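Local coordinates for pyridoxine 4-oxidase (Mesorhizobium loti, PDB 4HA6), which catalyses the FAD-dependent oxidation of pyridoxine by molecular oxygen to pyridoxal, as a flavoenzyme of the GMC oxidoreductase family, at residues 97-102 / 483-488; 227-232 / 241-246; 297-302 / 353-358. All blocks are in the same frame, centred on the assembly; numbering follows the deposited sequence.

Contact 1 (97-102 / 483-488); sequences PSDFQA and NLTAGP. With FAD (flavin-adenine dinucleotide), chain B.
Asp99 reaches from the first turn of helix 97-107 into the bend of the chain at Thr485 and Ala486. Its CB lies 4.0 Å from Thr485 CA. With CG anti to the carbonyl carbon (chi1 -62°), the carboxylate swings off the helix to the opposing backbone. CG passes 3.4 Å from Ala486 N, and at the tip OD2 accepts that N-H in a short bond, OD2 to N 2.6 Å. The N-H meets OD2 from above the carboxylate plane. OD2 also takes the backbone N-H of His96, while OD1 is bonded by His364 and Gln330. An aspartate suits this buried place because its two oxygens can serve four donors at once, which would be expected to stabilise the negative charge.

Asn483 makes the second tie. Its ND2 uses both hydrogens, both in the amide plane: one runs almost straight (177°) to Asp99 O at 3.3 Å, the other to Leu484 O within its own segment at 3.1 Å. The side-chain amide is thereby held against turning, and Ala102, with just a methyl, lets OD1 come within 3.1 Å of its CB. Thr485 divides its branches: CG2 meets the Phe100 ring at CZ, whereas OG1 bonds to Gly487 O and steadies the turn that leads to Pro488, whose CB packs 3.1 Å from the flavin atom O2 of FAD and which also touches the bound pyridoxamine.

The loop containing 483-488 connects strand 473-475 to helix 490-506, and helix 97-107 is set against it, while Phe100 also packs on Trp114, Leu117 and Phe121 of helix 114-124, and Leu484 turns from helix 97-107 toward His292, Pro365 and Cys448.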
# COMPACT_ATOMS: atom_id res chain seq x y z
N PRO A 97 -2.48 8.28 14.38
CA PRO A 97 -1.34 8.33 15.32
C PRO A 97 -1.10 7.02 16.09
O PRO A 97 0.06 6.63 16.28
CB PRO A 97 -1.75 9.43 16.30
CG PRO A 97 -2.53 10.40 15.43
CD PRO A 97 -3.31 9.50 14.45
N SER A 98 -2.18 6.37 16.52
CA SER A 98 -2.05 5.11 17.24
C SER A 98 -1.42 4.00 16.38
O SER A 98 -0.77 3.09 16.93
CB SER A 98 -3.41 4.66 17.78
OG SER A 98 -3.90 5.58 18.75
N ASP A 99 -1.62 4.07 15.06
CA ASP A 99 -1.00 3.10 14.15
C ASP A 99 0.51 3.13 14.33
O ASP A 99 1.19 2.11 14.32
CB ASP A 99 -1.27 3.43 12.67
CG ASP A 99 -2.74 3.40 12.30
OD1 ASP A 99 -3.56 2.86 13.07
OD2 ASP A 99 -3.07 3.91 11.19
N PHE A 100 1.03 4.34 14.48
CA PHE A 100 2.47 4.55 14.55
C PHE A 100 3.01 4.33 15.96
O PHE A 100 4.19 4.01 16.12
CB PHE A 100 2.84 5.93 13.99
CG PHE A 100 2.48 6.08 12.54
CD1 PHE A 100 3.27 5.50 11.56
CD2 PHE A 100 1.35 6.79 12.16
CE1 PHE A 100 2.95 5.63 10.21
CE2 PHE A 100 1.02 6.94 10.81
CZ PHE A 100 1.80 6.35 9.84
N GLN A 101 2.15 4.48 16.97
CA GLN A 101 2.54 4.12 18.32
C GLN A 101 2.98 2.66 18.36
O GLN A 101 3.93 2.31 19.06
CB GLN A 101 1.39 4.34 19.31
CG GLN A 101 1.75 3.98 20.76
CD GLN A 101 2.95 4.78 21.28
OE1 GLN A 101 2.96 6.01 21.22
NE2 GLN A 101 3.97 4.07 21.79
N ALA A 102 2.28 1.81 17.61
CA ALA A 102 2.64 0.40 17.51
C ALA A 102 4.01 0.21 16.84
O ALA A 102 4.72 -0.74 17.17
CB ALA A 102 1.56 -0.38 16.78
N ASN A 483 3.28 -3.02 11.31
CA ASN A 483 1.86 -3.25 11.11
C ASN A 483 1.27 -2.24 10.13
O ASN A 483 1.75 -1.12 9.98
CB ASN A 483 1.11 -3.17 12.45
CG ASN A 483 1.41 -1.88 13.20
OD1 ASN A 483 2.24 -1.85 14.10
ND2 ASN A 483 0.74 -0.79 12.81
N LEU A 484 0.21 -2.67 9.47
CA LEU A 484 -0.64 -1.84 8.64
C LEU A 484 -1.07 -0.56 9.35
O LEU A 484 -1.40 -0.59 10.55
CB LEU A 484 -1.90 -2.65 8.35
CG LEU A 484 -2.38 -3.08 6.96
CD1 LEU A 484 -1.38 -2.83 5.85
CD2 LEU A 484 -2.83 -4.54 7.00
N THR A 485 -1.09 0.56 8.63
CA THR A 485 -1.82 1.75 9.08
C THR A 485 -3.30 1.44 8.92
O THR A 485 -3.65 0.42 8.33
CB THR A 485 -1.48 2.97 8.24
OG1 THR A 485 -1.65 2.65 6.85
CG2 THR A 485 -0.02 3.35 8.49
N ALA A 486 -4.17 2.31 9.42
CA ALA A 486 -5.61 2.04 9.34
C ALA A 486 -6.16 1.97 7.91
O ALA A 486 -7.11 1.23 7.62
CB ALA A 486 -6.42 3.06 10.18
N GLY A 487 -5.57 2.76 7.01
CA GLY A 487 -6.08 2.87 5.65
C GLY A 487 -4.94 2.67 4.66
O GLY A 487 -3.92 2.07 4.99
N PRO A 488 -5.11 3.17 3.43
CA PRO A 488 -4.09 2.99 2.40
C PRO A 488 -2.68 3.40 2.86
O PRO A 488 -2.53 4.40 3.58
CB PRO A 488 -4.61 3.88 1.26
CG PRO A 488 -6.10 3.86 1.43
CD PRO A 488 -6.29 3.90 2.93
PA FAD B . 6.45 -0.51 -5.15
O1A FAD B . 5.95 0.92 -5.33
O2A FAD B . 5.57 -1.64 -5.58
O5B FAD B . 7.87 -0.61 -5.92
C5B FAD B . 8.56 -1.82 -6.19
C4B FAD B . 9.40 -1.54 -7.42
O4B FAD B . 10.57 -2.36 -7.47
C3B FAD B . 8.61 -1.83 -8.69
O3B FAD B . 8.83 -0.72 -9.57
C2B FAD B . 9.22 -3.12 -9.25
O2B FAD B . 9.14 -3.16 -10.68
C1B FAD B . 10.66 -3.04 -8.74
N9A FAD B . 11.32 -4.35 -8.50
C8A FAD B . 10.79 -5.43 -7.89
N7A FAD B . 11.69 -6.44 -7.82
C5A FAD B . 12.85 -6.02 -8.39
C6A FAD B . 14.19 -6.59 -8.65
N6A FAD B . 14.51 -7.86 -8.26
N1A FAD B . 15.11 -5.79 -9.28
C2A FAD B . 14.81 -4.53 -9.65
N3A FAD B . 13.61 -3.96 -9.44
C4A FAD B . 12.59 -4.64 -8.83
N1 FAD B . -1.87 3.08 -1.62
C2 FAD B . -2.44 4.21 -1.16
O2 FAD B . -1.96 4.75 -0.14
N3 FAD B . -3.53 4.75 -1.74
C4 FAD B . -4.10 4.22 -2.83
O4 FAD B . -5.12 4.74 -3.35
C4X FAD B . -3.52 2.98 -3.40
N5 FAD B . -4.04 2.37 -4.48
C5X FAD B . -3.48 1.25 -4.99
C6 FAD B . -4.02 0.63 -6.12
C7 FAD B . -3.44 -0.52 -6.64
C7M FAD B . -4.04 -1.17 -7.86
C8 FAD B . -2.23 -1.10 -6.00
C8M FAD B . -1.61 -2.34 -6.56
C9 FAD B . -1.68 -0.49 -4.87
C9A FAD B . -2.27 0.66 -4.35
N10 FAD B . -1.73 1.28 -3.21
C10 FAD B . -2.33 2.44 -2.71
C1' FAD B . -0.54 0.71 -2.55
C2' FAD B . 0.73 1.50 -2.83
O2' FAD B . 0.82 1.82 -4.22
C3' FAD B . 1.90 0.62 -2.39
O3' FAD B . 1.67 0.18 -1.05
C4' FAD B . 3.22 1.37 -2.48
O4' FAD B . 3.38 1.84 -3.83
C5' FAD B . 4.40 0.47 -2.07
O5' FAD B . 5.59 1.06 -2.58
P FAD B . 6.98 0.27 -2.43
O1P FAD B . 8.15 1.22 -2.68
O2P FAD B . 6.96 -0.56 -1.17
O3P FAD B . 6.89 -0.79 -3.63

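Contact 2 (227-232 / 241-246); sequences QVRSLE and EVFADQ
Leu231 and Val242 face each other as an antiparallel hydrogen-bonded pair, Leu231 N to Val242 O at 2.7 Å and Val242 N to Leu231 O at 2.8 Å. Leu231 CG lies beside its own backbone N, anti to the carbonyl carbon (chi1 -54°), which brings CD1 alongside the partner strand, 4.2 Å from Val242 CG1 and close to Ala244 CB. A branched aliphatic residue is apt here, since its further neighbours are Val5, Val7 and Val218, the last of which binds FAD.

Arg229 and Phe243 meet on the other side of the hairpin, side by side and pointing the same way. The long arginine chain, extended from CG to NE, sets its guanidinium upright against the ring: the planes are 82° apart, and Phe243 CE1 stands over the centre of the guanidinium face, 3.9 Å from CZ. The ring therefore offers the cation its edge, while its own face is taken by Ser230 CB, a CH-pi contact with CB 4.1 Å from the centroid. Ser230 OG turns instead to Glu241 OE2, which it meets at 2.7 Å on the anti side of the carboxylate. That oxygen also lies near Arg229 NH1, though well out of the guanidinium plane, so charge alone links them. With an alanine here in place of Glu241, Ser230 OG would probably lose its carboxylate partner and Arg229 a neighbouring countercharge.

Toward the open end, where the strands diverge, a water spans the gap by donating to Val228 O and Ala244 O. On the far side Arg229 and Ser230 both oppose Lys222, a classic beta bulge in the middle strand of a three-stranded antiparallel meander whose second hairpin is formed by strands 227-235 and 238-243.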
# COMPACT_ATOMS: atom_id res chain seq x y z
N GLN A 227 29.15 -8.00 4.71
CA GLN A 227 28.71 -6.97 3.78
C GLN A 227 28.23 -7.54 2.46
O GLN A 227 28.70 -8.61 2.03
CB GLN A 227 29.87 -6.02 3.49
CG GLN A 227 30.27 -5.14 4.66
CD GLN A 227 31.26 -4.08 4.25
OE1 GLN A 227 32.30 -4.39 3.68
NE2 GLN A 227 30.93 -2.83 4.52
N VAL A 228 27.29 -6.83 1.83
CA VAL A 228 26.96 -7.07 0.43
C VAL A 228 28.07 -6.43 -0.40
O VAL A 228 28.34 -5.22 -0.27
CB VAL A 228 25.64 -6.42 0.02
CG1 VAL A 228 25.44 -6.59 -1.48
CG2 VAL A 228 24.44 -7.02 0.79
N ARG A 229 28.70 -7.21 -1.27
CA ARG A 229 29.83 -6.72 -2.05
C ARG A 229 29.39 -6.28 -3.44
O ARG A 229 29.86 -5.26 -3.97
CB ARG A 229 30.93 -7.79 -2.12
CG ARG A 229 32.09 -7.45 -3.05
CD ARG A 229 33.09 -8.60 -3.09
NE ARG A 229 34.22 -8.38 -3.99
CZ ARG A 229 34.37 -9.00 -5.16
NH1 ARG A 229 33.46 -9.87 -5.58
NH2 ARG A 229 35.43 -8.75 -5.92
N SER A 230 28.48 -7.05 -4.03
CA SER A 230 27.99 -6.72 -5.36
C SER A 230 26.56 -7.22 -5.56
O SER A 230 26.03 -7.96 -4.73
CB SER A 230 28.90 -7.33 -6.43
OG SER A 230 28.84 -8.74 -6.40
N LEU A 231 25.97 -6.82 -6.69
CA LEU A 231 24.64 -7.25 -7.09
C LEU A 231 24.72 -7.87 -8.47
O LEU A 231 25.39 -7.32 -9.35
CB LEU A 231 23.68 -6.05 -7.18
CG LEU A 231 23.49 -5.11 -6.01
CD1 LEU A 231 24.61 -4.08 -5.98
CD2 LEU A 231 22.14 -4.43 -6.13
N GLU A 232 24.02 -8.98 -8.67
CA GLU A 232 23.90 -9.58 -9.99
C GLU A 232 22.66 -9.02 -10.64
O GLU A 232 21.54 -9.17 -10.11
CB GLU A 232 23.80 -11.11 -9.90
CG GLU A 232 23.63 -11.80 -11.24
CD GLU A 232 23.32 -13.29 -11.11
OE1 GLU A 232 22.53 -13.65 -10.21
OE2 GLU A 232 23.85 -14.09 -11.91
N GLU A 241 27.57 -7.88 -13.24
CA GLU A 241 27.82 -7.66 -11.82
C GLU A 241 28.02 -6.18 -11.51
O GLU A 241 28.79 -5.49 -12.17
CB GLU A 241 29.04 -8.46 -11.37
CG GLU A 241 29.35 -8.36 -9.88
CD GLU A 241 30.40 -9.36 -9.42
OE1 GLU A 241 31.38 -9.58 -10.17
OE2 GLU A 241 30.24 -9.92 -8.32
N VAL A 242 27.31 -5.70 -10.50
CA VAL A 242 27.34 -4.28 -10.15
C VAL A 242 27.85 -4.11 -8.73
O VAL A 242 27.39 -4.79 -7.81
CB VAL A 242 25.95 -3.64 -10.35
CG1 VAL A 242 25.84 -2.31 -9.61
CG2 VAL A 242 25.66 -3.47 -11.83
N PHE A 243 28.82 -3.23 -8.56
CA PHE A 243 29.43 -3.03 -7.25
C PHE A 243 28.91 -1.77 -6.56
O PHE A 243 28.50 -0.82 -7.23
CB PHE A 243 30.95 -2.98 -7.38
CG PHE A 243 31.54 -4.26 -7.87
CD1 PHE A 243 31.98 -5.22 -6.97
CD2 PHE A 243 31.63 -4.52 -9.23
CE1 PHE A 243 32.52 -6.42 -7.42
CE2 PHE A 243 32.17 -5.72 -9.68
CZ PHE A 243 32.61 -6.67 -8.78
N ALA A 244 28.92 -1.79 -5.23
CA ALA A 244 28.37 -0.69 -4.43
C ALA A 244 28.89 -0.71 -2.99
O ALA A 244 29.18 -1.78 -2.43
CB ALA A 244 26.85 -0.75 -4.42
N ASP A 245 28.97 0.47 -2.39
CA ASP A 245 29.34 0.62 -0.99
C ASP A 245 28.12 0.41 -0.07
O ASP A 245 28.25 -0.16 1.02
CB ASP A 245 29.91 2.02 -0.75
CG ASP A 245 31.32 2.19 -1.32
OD1 ASP A 245 31.86 1.22 -1.89
OD2 ASP A 245 31.88 3.30 -1.18
N GLN A 246 26.96 0.89 -0.49
CA GLN A 246 25.72 0.73 0.29
C GLN A 246 24.61 0.25 -0.63
O GLN A 246 24.52 0.68 -1.78
CB GLN A 246 25.31 2.06 0.94
CG GLN A 246 26.40 2.72 1.78
CD GLN A 246 26.67 1.96 3.05
OE1 GLN A 246 25.75 1.43 3.67
NE2 GLN A 246 27.94 1.90 3.46
O HOH W 1 30.34 -3.18 -0.39

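Contact 3 (297-302 / 353-358); sequences GNLYAA and GSAYSL
This is a buried strand-to-strand pairing in the six-stranded antiparallel sheet, consistent with the substrate-binding domain, where strand 293-302 runs beside strand 355-362. Five backbone hydrogen bonds join the segments, from the reciprocal pair of Asn298 and Leu358, through that of Tyr300 and Tyr356, to Ala302 N on Ser354 O at 2.8 Å.

On the tyrosine side, Tyr356 CG stands between its backbone N and carbonyl carbon (chi1 55°), which turns one ring face toward Tyr300 CB, 3.9 Å from the centroid. The two rings are nearly parallel but slid apart, so they barely overlap. Tyr300 CE2 instead packs on Leu358 CG at 3.6 Å, and its hydroxyl donates to Asn298 OD1 at 2.6 Å, a polar end suited to an amide that Ser405, Glu421 and Leu423 also hold. The opposite face has no aromatic ring: Leu299 CD2 packs on Ala355 CB at 3.8 Å, and Ser357 OG is bonded to Ile342 O.

Strand 418-421 flanks strand 293-302 on its other edge, and such a large antiparallel sheet is the hallmark of the substrate-binding domain of GMC oxidoreductases.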
# COMPACT_ATOMS: atom_id res chain seq x y z
N GLY A 297 -19.50 -6.70 -2.65
CA GLY A 297 -19.64 -5.52 -1.80
C GLY A 297 -21.07 -5.41 -1.33
O GLY A 297 -21.91 -6.23 -1.71
N ASN A 298 -21.35 -4.43 -0.49
CA ASN A 298 -22.74 -4.11 -0.14
C ASN A 298 -23.33 -3.41 -1.38
O ASN A 298 -23.29 -2.18 -1.49
CB ASN A 298 -22.74 -3.21 1.11
CG ASN A 298 -24.12 -3.04 1.73
OD1 ASN A 298 -24.32 -2.15 2.57
ND2 ASN A 298 -25.06 -3.90 1.35
N LEU A 299 -23.83 -4.21 -2.32
CA LEU A 299 -24.21 -3.77 -3.67
C LEU A 299 -25.66 -3.28 -3.70
O LEU A 299 -26.57 -4.01 -3.27
CB LEU A 299 -24.08 -4.95 -4.64
CG LEU A 299 -23.73 -4.78 -6.12
CD1 LEU A 299 -24.69 -5.59 -7.02
CD2 LEU A 299 -23.62 -3.32 -6.55
N TYR A 300 -25.88 -2.07 -4.22
CA TYR A 300 -27.23 -1.48 -4.30
C TYR A 300 -27.67 -1.18 -5.73
O TYR A 300 -26.96 -0.52 -6.50
CB TYR A 300 -27.29 -0.17 -3.50
CG TYR A 300 -27.10 -0.36 -2.03
CD1 TYR A 300 -28.20 -0.57 -1.20
CD2 TYR A 300 -25.82 -0.37 -1.46
CE1 TYR A 300 -28.04 -0.77 0.18
CE2 TYR A 300 -25.65 -0.57 -0.08
CZ TYR A 300 -26.77 -0.77 0.72
OH TYR A 300 -26.62 -0.97 2.08
N ALA A 301 -28.87 -1.64 -6.10
CA ALA A 301 -29.46 -1.23 -7.36
C ALA A 301 -29.76 0.26 -7.26
O ALA A 301 -30.27 0.73 -6.23
CB ALA A 301 -30.75 -2.01 -7.63
N ALA A 302 -29.45 1.02 -8.31
CA ALA A 302 -29.70 2.47 -8.27
C ALA A 302 -31.07 2.83 -8.82
O ALA A 302 -31.54 2.23 -9.78
CB ALA A 302 -28.60 3.24 -8.99
N GLY A 353 -23.62 1.82 -14.56
CA GLY A 353 -24.56 2.90 -14.29
C GLY A 353 -25.80 2.49 -13.51
O GLY A 353 -26.53 3.36 -13.01
N SER A 354 -26.03 1.18 -13.40
CA SER A 354 -27.27 0.67 -12.78
C SER A 354 -27.14 0.37 -11.28
O SER A 354 -28.13 0.10 -10.59
CB SER A 354 -27.71 -0.60 -13.49
OG SER A 354 -26.93 -1.71 -13.07
N ALA A 355 -25.91 0.40 -10.77
CA ALA A 355 -25.68 0.05 -9.38
C ALA A 355 -24.44 0.74 -8.82
O ALA A 355 -23.58 1.23 -9.56
CB ALA A 355 -25.57 -1.48 -9.21
N TYR A 356 -24.38 0.78 -7.49
CA TYR A 356 -23.18 1.21 -6.78
C TYR A 356 -22.96 0.27 -5.61
O TYR A 356 -23.91 -0.38 -5.14
CB TYR A 356 -23.31 2.65 -6.29
CG TYR A 356 -24.53 2.92 -5.41
CD1 TYR A 356 -25.75 3.27 -5.98
CD2 TYR A 356 -24.44 2.86 -4.03
CE1 TYR A 356 -26.86 3.53 -5.18
CE2 TYR A 356 -25.54 3.11 -3.22
CZ TYR A 356 -26.75 3.44 -3.81
OH TYR A 356 -27.85 3.70 -3.02
N SER A 357 -21.71 0.17 -5.17
CA SER A 357 -21.36 -0.70 -4.07
C SER A 357 -20.80 0.13 -2.93
O SER A 357 -20.09 1.11 -3.16
CB SER A 357 -20.29 -1.72 -4.48
OG SER A 357 -20.82 -2.74 -5.29
N LEU A 358 -21.14 -0.26 -1.71
CA LEU A 358 -20.45 0.24 -0.53
C LEU A 358 -19.45 -0.85 -0.17
O LEU A 358 -19.81 -2.03 -0.03
CB LEU A 358 -21.41 0.48 0.63
CG LEU A 358 -22.62 1.39 0.40
CD1 LEU A 358 -23.17 1.83 1.74
CD2 LEU A 358 -22.30 2.60 -0.47

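In the fold
The three contacts sample both halves of a GMC oxidoreductase. Contact 1 joins segments 381 residues apart and encloses the other two along the chain: contact 2 closes before contact 3 opens. Contact 2 belongs to the three-stranded sheet beside the parallel Rossmann-type sheet; contact 3 belongs to the six-stranded antiparallel sheet on the opposite side of the chain's centre, the centres of the two contacts about 52 Å apart. Contact 1 lies deeper, its centre about 34 Å from that of contact 2 and 30 Å from that of contact 3, and leads to the flavin ring and bound pyridoxamine. FAD extends through the space between contact 2, near its adenine, and contact 3, beyond its flavin.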